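PDB 1NM2: malonyl CoA:acyl carrier protein malonyltransferase from Streptomyces coelicolor, which probably transfers the malonyl group from malonyl-CoA to holo-acyl carrier protein, supplying malonyl units for fatty acid biosynthesis. Local coordinates for residues 91-105 / 224-236. Residues are numbered along the deposited sequence; the frame is centred on the assembly and turned at random.
Sequences PGAVAGHSVGEITAA and DPKVTYVSNKDGR. With ACY (acetic acid), chain D.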
ATOM      1  N   PRO A  91      -3.096  12.841 -12.944  1.00 28.69           N
ATOM      2  CA  PRO A  91      -4.340  12.481 -12.257  1.00 26.85           C
ATOM      3  C   PRO A  91      -4.850  13.597 -11.350  1.00 25.84           C
ATOM      4  O   PRO A  91      -4.101  14.515 -11.009  1.00 24.92           O
ATOM      5  CB  PRO A  91      -3.944  11.234 -11.471  1.00 26.32           C
ATOM      6  CG  PRO A  91      -2.524  11.518 -11.115  1.00 27.86           C
ATOM      7  CD  PRO A  91      -1.960  12.065 -12.414  1.00 27.74           C
ATOM      8  N   GLY A  92      -6.122  13.511 -10.964  1.00 23.75           N
ATOM      9  CA  GLY A  92      -6.702  14.512 -10.083  1.00 21.58           C
ATOM     10  C   GLY A  92      -6.178  14.363  -8.663  1.00 21.25           C
ATOM     11  O   GLY A  92      -6.058  15.343  -7.926  1.00 21.52           O
ATOM     12  N   ALA A  93      -5.863  13.130  -8.273  1.00 18.30           N
ATOM     13  CA  ALA A  93      -5.338  12.860  -6.939  1.00 16.24           C
ATOM     14  C   ALA A  93      -4.687  11.485  -6.896  1.00 15.94           C
ATOM     15  O   ALA A  93      -4.950  10.642  -7.754  1.00 15.20           O
ATOM     16  CB  ALA A  93      -6.453  12.936  -5.912  1.00 14.57           C
ATOM     17  N   VAL A  94      -3.835  11.265  -5.896  1.00 15.82           N
ATOM     18  CA  VAL A  94      -3.157   9.981  -5.740  1.00 14.29           C
ATOM     19  C   VAL A  94      -3.199   9.499  -4.297  1.00 14.37           C
ATOM     20  O   VAL A  94      -3.343  10.291  -3.367  1.00 15.33           O
ATOM     21  CB  VAL A  94      -1.679  10.061  -6.171  1.00 15.82           C
ATOM     22  CG1 VAL A  94      -1.593  10.442  -7.642  1.00 16.84           C
ATOM     23  CG2 VAL A  94      -0.922  11.059  -5.286  1.00 16.48           C
ATOM     24  N   ALA A  95      -3.079   8.189  -4.117  1.00 14.88           N
ATOM     25  CA  ALA A  95      -3.075   7.599  -2.783  1.00 14.89           C
ATOM     26  C   ALA A  95      -2.660   6.135  -2.901  1.00 14.76           C
ATOM     27  O   ALA A  95      -2.580   5.590  -4.008  1.00 13.73           O
ATOM     28  CB  ALA A  95      -4.458   7.719  -2.144  1.00 12.79           C
ATOM     29  N   GLY A  96      -2.376   5.505  -1.770  1.00 13.84           N
ATOM     30  CA  GLY A  96      -1.968   4.114  -1.802  1.00 15.15           C
ATOM     31  C   GLY A  96      -2.181   3.452  -0.459  1.00 15.46           C
ATOM     32  O   GLY A  96      -2.332   4.135   0.551  1.00 15.51           O
ATOM     33  N   HIS A  97      -2.184   2.122  -0.447  1.00 16.65           N
ATOM     34  CA  HIS A  97      -2.398   1.379   0.787  1.00 17.61           C
ATOM     35  C   HIS A  97      -1.074   0.984   1.445  1.00 16.73           C
ATOM     36  O   HIS A  97      -0.360   0.120   0.949  1.00 13.78           O
ATOM     37  CB  HIS A  97      -3.244   0.132   0.498  1.00 17.37           C
ATOM     38  CG  HIS A  97      -3.939  -0.417   1.705  1.00 18.86           C
ATOM     39  ND1 HIS A  97      -3.276  -1.100   2.702  1.00 16.63           N
ATOM     40  CD2 HIS A  97      -5.235  -0.351   2.090  1.00 15.72           C
ATOM     41  CE1 HIS A  97      -4.135  -1.432   3.650  1.00 18.08           C
ATOM     42  NE2 HIS A  97      -5.331  -0.989   3.303  1.00 17.43           N
ATOM     43  N   SER A  98      -0.767   1.636   2.563  1.00 16.67           N
ATOM     44  CA  SER A  98       0.458   1.392   3.324  1.00 16.71           C
ATOM     45  C   SER A  98       1.713   1.616   2.473  1.00 16.47           C
ATOM     46  O   SER A  98       2.133   2.756   2.286  1.00 16.21           O
ATOM     47  CB  SER A  98       0.453  -0.028   3.899  1.00 18.40           C
ATOM     48  OG  SER A  98       1.426  -0.145   4.926  1.00 15.34           O
ATOM     49  N   VAL A  99       2.316   0.547   1.962  1.00 16.44           N
ATOM     50  CA  VAL A  99       3.510   0.701   1.128  1.00 17.81           C
ATOM     51  C   VAL A  99       3.142   1.496  -0.125  1.00 16.46           C
ATOM     52  O   VAL A  99       3.975   2.209  -0.693  1.00 16.66           O
ATOM     53  CB  VAL A  99       4.103  -0.663   0.671  1.00 20.24           C
ATOM     54  CG1 VAL A  99       4.350  -1.553   1.866  1.00 22.85           C
ATOM     55  CG2 VAL A  99       3.172  -1.335  -0.316  1.00 22.06           C
ATOM     56  N   GLY A 100       1.889   1.370  -0.546  1.00 15.52           N
ATOM     57  CA  GLY A 100       1.428   2.083  -1.726  1.00 15.53           C
ATOM     58  C   GLY A 100       1.507   3.590  -1.560  1.00 16.84           C
ATOM     59  O   GLY A 100       1.445   4.332  -2.544  1.00 15.93           O
ATOM     60  N   GLU A 101       1.636   4.052  -0.318  1.00 16.62           N
ATOM     61  CA  GLU A 101       1.735   5.488  -0.048  1.00 17.53           C
ATOM     62  C   GLU A 101       3.060   6.042  -0.547  1.00 17.86           C
ATOM     63  O   GLU A 101       3.151   7.210  -0.932  1.00 17.92           O
ATOM     64  CB  GLU A 101       1.629   5.784   1.449  1.00 20.96           C
ATOM     65  CG  GLU A 101       0.280   5.492   2.069  1.00 21.22           C
ATOM     66  CD  GLU A 101      -0.044   6.470   3.185  1.00 23.68           C
ATOM     67  OE1 GLU A 101      -0.899   7.355   2.959  1.00 24.24           O
ATOM     68  OE2 GLU A 101       0.563   6.364   4.275  1.00 20.46           O
ATOM     69  N   ILE A 102       4.100   5.216  -0.504  1.00 17.11           N
ATOM     70  CA  ILE A 102       5.401   5.656  -0.977  1.00 16.86           C
ATOM     71  C   ILE A 102       5.305   5.738  -2.495  1.00 15.46           C
ATOM     72  O   ILE A 102       5.816   6.668  -3.104  1.00 16.61           O
ATOM     73  CB  ILE A 102       6.534   4.675  -0.566  1.00 18.22           C
ATOM     74  CG1 ILE A 102       6.791   4.763   0.943  1.00 20.73           C
ATOM     75  CG2 ILE A 102       7.821   5.020  -1.310  1.00 17.76           C
ATOM     76  CD1 ILE A 102       5.650   4.278   1.810  1.00 23.96           C
ATOM     77  N   THR A 103       4.627   4.764  -3.097  1.00 15.43           N
ATOM     78  CA  THR A 103       4.449   4.734  -4.543  1.00 15.28           C
ATOM     79  C   THR A 103       3.714   5.997  -4.993  1.00 16.67           C
ATOM     80  O   THR A 103       4.075   6.620  -5.996  1.00 15.60           O
ATOM     81  CB  THR A 103       3.633   3.496  -4.966  1.00 16.09           C
ATOM     82  OG1 THR A 103       4.238   2.320  -4.411  1.00 16.09           O
ATOM     83  CG2 THR A 103       3.593   3.364  -6.497  1.00 14.14           C
ATOM     84  N   ALA A 104       2.688   6.372  -4.234  1.00 15.70           N
ATOM     85  CA  ALA A 104       1.884   7.554  -4.530  1.00 17.59           C
ATOM     86  C   ALA A 104       2.686   8.844  -4.366  1.00 17.11           C
ATOM     87  O   ALA A 104       2.387   9.845  -5.013  1.00 18.11           O
ATOM     88  CB  ALA A 104       0.654   7.589  -3.624  1.00 15.57           C
ATOM     89  N   ALA A 105       3.686   8.824  -3.489  1.00 16.36           N
ATOM     90  CA  ALA A 105       4.525   9.999  -3.270  1.00 17.38           C
ATOM     91  C   ALA A 105       5.320  10.294  -4.541  1.00 17.51           C
ATOM     92  O   ALA A 105       5.631  11.452  -4.843  1.00 18.72           O
ATOM     93  CB  ALA A 105       5.474   9.761  -2.098  1.00 17.04           C
ATOM     94  N   ASP A 224       7.077  19.502  -2.400  1.00 22.70           N
ATOM     95  CA  ASP A 224       5.647  19.619  -2.170  1.00 22.80           C
ATOM     96  C   ASP A 224       4.927  18.841  -3.263  1.00 21.32           C
ATOM     97  O   ASP A 224       5.356  18.832  -4.412  1.00 20.86           O
ATOM     98  CB  ASP A 224       5.220  21.090  -2.198  1.00 24.22           C
ATOM     99  CG  ASP A 224       5.602  21.826  -0.928  1.00 25.97           C
ATOM    100  OD1 ASP A 224       5.467  23.066  -0.889  1.00 28.28           O
ATOM    101  OD2 ASP A 224       6.032  21.159   0.037  1.00 25.60           O
ATOM    102  N   PRO A 225       3.829  18.161  -2.915  1.00 21.70           N
ATOM    103  CA  PRO A 225       3.090  17.392  -3.921  1.00 20.65           C
ATOM    104  C   PRO A 225       2.534  18.275  -5.038  1.00 21.73           C
ATOM    105  O   PRO A 225       1.988  19.345  -4.777  1.00 18.57           O
ATOM    106  CB  PRO A 225       1.987  16.721  -3.100  1.00 22.14           C
ATOM    107  CG  PRO A 225       1.764  17.688  -1.972  1.00 21.21           C
ATOM    108  CD  PRO A 225       3.171  18.090  -1.599  1.00 20.83           C
ATOM    109  N   LYS A 226       2.683  17.825  -6.281  1.00 22.47           N
ATOM    110  CA  LYS A 226       2.197  18.582  -7.436  1.00 24.26           C
ATOM    111  C   LYS A 226       0.773  18.158  -7.777  1.00 24.90           C
ATOM    112  O   LYS A 226       0.091  18.799  -8.577  1.00 25.88           O
ATOM    113  CB  LYS A 226       3.109  18.343  -8.642  1.00 25.85           C
ATOM    114  CG  LYS A 226       4.556  18.734  -8.404  1.00 30.61           C
ATOM    115  CD  LYS A 226       5.437  18.352  -9.588  1.00 33.50           C
ATOM    116  CE  LYS A 226       6.908  18.637  -9.297  1.00 37.39           C
ATOM    117  NZ  LYS A 226       7.805  18.229 -10.427  1.00 38.47           N
ATOM    118  N   VAL A 227       0.346  17.056  -7.169  1.00 23.82           N
ATOM    119  CA  VAL A 227      -0.989  16.514  -7.365  1.00 23.19           C
ATOM    120  C   VAL A 227      -1.538  16.246  -5.966  1.00 22.99           C
ATOM    121  O   VAL A 227      -0.771  15.943  -5.048  1.00 21.88           O
ATOM    122  CB  VAL A 227      -0.943  15.184  -8.145  1.00 25.19           C
ATOM    123  CG1 VAL A 227      -2.351  14.719  -8.462  1.00 25.11           C
ATOM    124  CG2 VAL A 227      -0.128  15.352  -9.423  1.00 26.83           C
ATOM    125  N   THR A 228      -2.851  16.365  -5.800  1.00 22.14           N
ATOM    126  CA  THR A 228      -3.473  16.132  -4.501  1.00 21.77           C
ATOM    127  C   THR A 228      -3.049  14.771  -3.947  1.00 21.10           C
ATOM    128  O   THR A 228      -3.233  13.742  -4.597  1.00 20.99           O
ATOM    129  CB  THR A 228      -5.004  16.183  -4.610  1.00 22.51           C
ATOM    130  OG1 THR A 228      -5.400  17.454  -5.147  1.00 23.82           O
ATOM    131  CG2 THR A 228      -5.639  15.999  -3.238  1.00 23.01           C
ATOM    132  N   TYR A 229      -2.479  14.778  -2.747  1.00 20.00           N
ATOM    133  CA  TYR A 229      -2.006  13.556  -2.098  1.00 18.68           C
ATOM    134  C   TYR A 229      -2.876  13.228  -0.877  1.00 17.97           C
ATOM    135  O   TYR A 229      -2.902  13.986   0.092  1.00 19.25           O
ATOM    136  CB  TYR A 229      -0.548  13.744  -1.664  1.00 18.18           C
ATOM    137  CG  TYR A 229       0.072  12.523  -1.026  1.00 17.55           C
ATOM    138  CD1 TYR A 229       0.772  11.590  -1.790  1.00 18.15           C
ATOM    139  CD2 TYR A 229      -0.072  12.283   0.341  1.00 18.24           C
ATOM    140  CE1 TYR A 229       1.314  10.445  -1.206  1.00 18.51           C
ATOM    141  CE2 TYR A 229       0.460  11.145   0.930  1.00 18.77           C
ATOM    142  CZ  TYR A 229       1.150  10.232   0.153  1.00 19.03           C
ATOM    143  OH  TYR A 229       1.655   9.095   0.737  1.00 21.28           O
ATOM    144  N   VAL A 230      -3.577  12.097  -0.929  1.00 17.89           N
ATOM    145  CA  VAL A 230      -4.455  11.673   0.163  1.00 17.68           C
ATOM    146  C   VAL A 230      -3.724  10.691   1.073  1.00 18.00           C
ATOM    147  O   VAL A 230      -3.226   9.662   0.610  1.00 17.03           O
ATOM    148  CB  VAL A 230      -5.736  11.004  -0.391  1.00 17.20           C
ATOM    149  CG1 VAL A 230      -6.662  10.601   0.752  1.00 17.51           C
ATOM    150  CG2 VAL A 230      -6.454  11.967  -1.328  1.00 17.03           C
ATOM    151  N   SER A 231      -3.692  11.000   2.369  1.00 16.98           N
ATOM    152  CA  SER A 231      -2.980  10.190   3.364  1.00 16.88           C
ATOM    153  C   SER A 231      -3.761   9.144   4.171  1.00 16.66           C
ATOM    154  O   SER A 231      -4.890   9.384   4.611  1.00 16.88           O
ATOM    155  CB  SER A 231      -2.251  11.135   4.331  1.00 14.54           C
ATOM    156  OG  SER A 231      -1.755  10.458   5.475  1.00 16.58           O
ATOM    157  N   ASN A 232      -3.116   7.992   4.379  1.00 16.75           N
ATOM    158  CA  ASN A 232      -3.666   6.859   5.133  1.00 17.64           C
ATOM    159  C   ASN A 232      -3.990   7.163   6.592  1.00 17.00           C
ATOM    160  O   ASN A 232      -4.867   6.537   7.184  1.00 17.03           O
ATOM    161  CB  ASN A 232      -2.674   5.693   5.145  1.00 17.41           C
ATOM    162  CG  ASN A 232      -2.675   4.899   3.867  1.00 17.58           C
ATOM    163  OD1 ASN A 232      -1.960   3.910   3.755  1.00 18.59           O
ATOM    164  ND2 ASN A 232      -3.476   5.322   2.893  1.00 16.72           N
ATOM    165  N   LYS A 233      -3.245   8.088   7.182  1.00 16.43           N
ATOM    166  CA  LYS A 233      -3.433   8.439   8.587  1.00 19.50           C
ATOM    167  C   LYS A 233      -4.854   8.845   8.947  1.00 17.57           C
ATOM    168  O   LYS A 233      -5.436   8.335   9.902  1.00 17.40           O
ATOM    169  CB  LYS A 233      -2.474   9.575   8.970  1.00 19.30           C
ATOM    170  CG  LYS A 233      -2.784  10.265  10.295  1.00 23.20           C
ATOM    171  CD  LYS A 233      -1.793   9.884  11.374  1.00 24.92           C
ATOM    172  CE  LYS A 233      -1.848  10.852  12.553  1.00 25.71           C
ATOM    173  NZ  LYS A 233      -3.196  10.915  13.179  1.00 25.08           N
ATOM    174  N   ASP A 234      -5.410   9.763   8.171  1.00 17.76           N
ATOM    175  CA  ASP A 234      -6.733  10.289   8.448  1.00 19.24           C
ATOM    176  C   ASP A 234      -7.519  10.616   7.178  1.00 19.75           C
ATOM    177  O   ASP A 234      -8.527  11.315   7.236  1.00 20.52           O
ATOM    178  CB  ASP A 234      -6.569  11.552   9.282  1.00 18.38           C
ATOM    179  CG  ASP A 234      -5.624  12.545   8.633  1.00 19.70           C
ATOM    180  OD1 ASP A 234      -5.213  13.506   9.309  1.00 20.52           O
ATOM    181  OD2 ASP A 234      -5.292  12.362   7.438  1.00 17.83           O
ATOM    182  N   GLY A 235      -7.046  10.128   6.036  1.00 20.21           N
ATOM    183  CA  GLY A 235      -7.731  10.389   4.781  1.00 20.38           C
ATOM    184  C   GLY A 235      -7.695  11.838   4.318  1.00 21.35           C
ATOM    185  O   GLY A 235      -8.458  12.229   3.433  1.00 20.51           O
ATOM    186  N   ARG A 236      -6.812  12.644   4.893  1.00 20.66           N
ATOM    187  CA  ARG A 236      -6.728  14.046   4.496  1.00 22.84           C
ATOM    188  C   ARG A 236      -5.714  14.308   3.385  1.00 21.86           C
ATOM    189  O   ARG A 236      -4.777  13.537   3.177  1.00 20.44           O
ATOM    190  CB  ARG A 236      -6.380  14.925   5.700  1.00 25.82           C
ATOM    191  CG  ARG A 236      -7.457  14.976   6.774  1.00 30.73           C
ATOM    192  CD  ARG A 236      -7.085  15.961   7.869  1.00 37.03           C
ATOM    193  NE  ARG A 236      -8.093  16.001   8.929  1.00 42.34           N
ATOM    194  CZ  ARG A 236      -8.049  16.826   9.971  1.00 44.96           C
ATOM    195  NH1 ARG A 236      -7.044  17.686  10.097  1.00 45.51           N
ATOM    196  NH2 ARG A 236      -9.008  16.791  10.887  1.00 46.36           N
TER
HETATM  197  C   ACY D 425       2.559  -2.968   5.491  1.00 46.79           C
HETATM  198  O   ACY D 425       3.218  -3.956   4.960  1.00 47.17           O
HETATM  199  OXT ACY D 425       2.990  -1.788   5.721  1.00 46.92           O
HETATM  200  CH3 ACY D 425       1.124  -3.315   5.851  1.00 45.31           C
HETATM  201  O   HOH W   1      -4.672  17.784  -8.142  1.00 28.36           O
HETATM  202  O   HOH W   2      -2.602   7.072   0.643  1.00 27.50           O
HETATM  203  O   HOH W   3       0.370   8.900   5.415  1.00 22.20           O
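Val94 joins strand 93-96 to the edge strand 228-229 in parallel: its N donates to Thr228 O (2.9 Å), and its O accepts an almost straight bond from Val230 N (3.0 Å, 178° at the hydrogen). Beyond these rungs the Asn232 amide takes over, its two ends suited to opposite demands of the backbone. ND2 donates to Gly96 O (2.9 Å), while OD1 accepts from Ser98 N (2.8 Å) in the carbonyl plane. The turn around Ser98, which fits the GxSxG nucleophile elbow of this hydrolase-like core, is thereby pinned beside the acetate mimicking a malonyl group. Flat against that amide, planes 3° apart, lies the carboxylate of Glu101; its OE1 also receives Asn232 N (2.7 Å) from above the carboxylate plane. Waters reach both carboxylate oxygens in this buried place. Tyr229, with CG anti to its N (chi1 -178°), sets its ring edge against helix 100-107, where OH donates to Glu101 O (2.9 Å) from above the carbonyl plane and CE1 meets the small CB of Ala104 (3.8 Å). Val94 CG2 touches Tyr229 CD1 obliquely, and Ala95 meets Val230. Strand 3-7 flanks 93-96 across from 228-229; Phe265 of helix 258-267 touches Ala95 and Val230, and helix 241-251 touches Glu101.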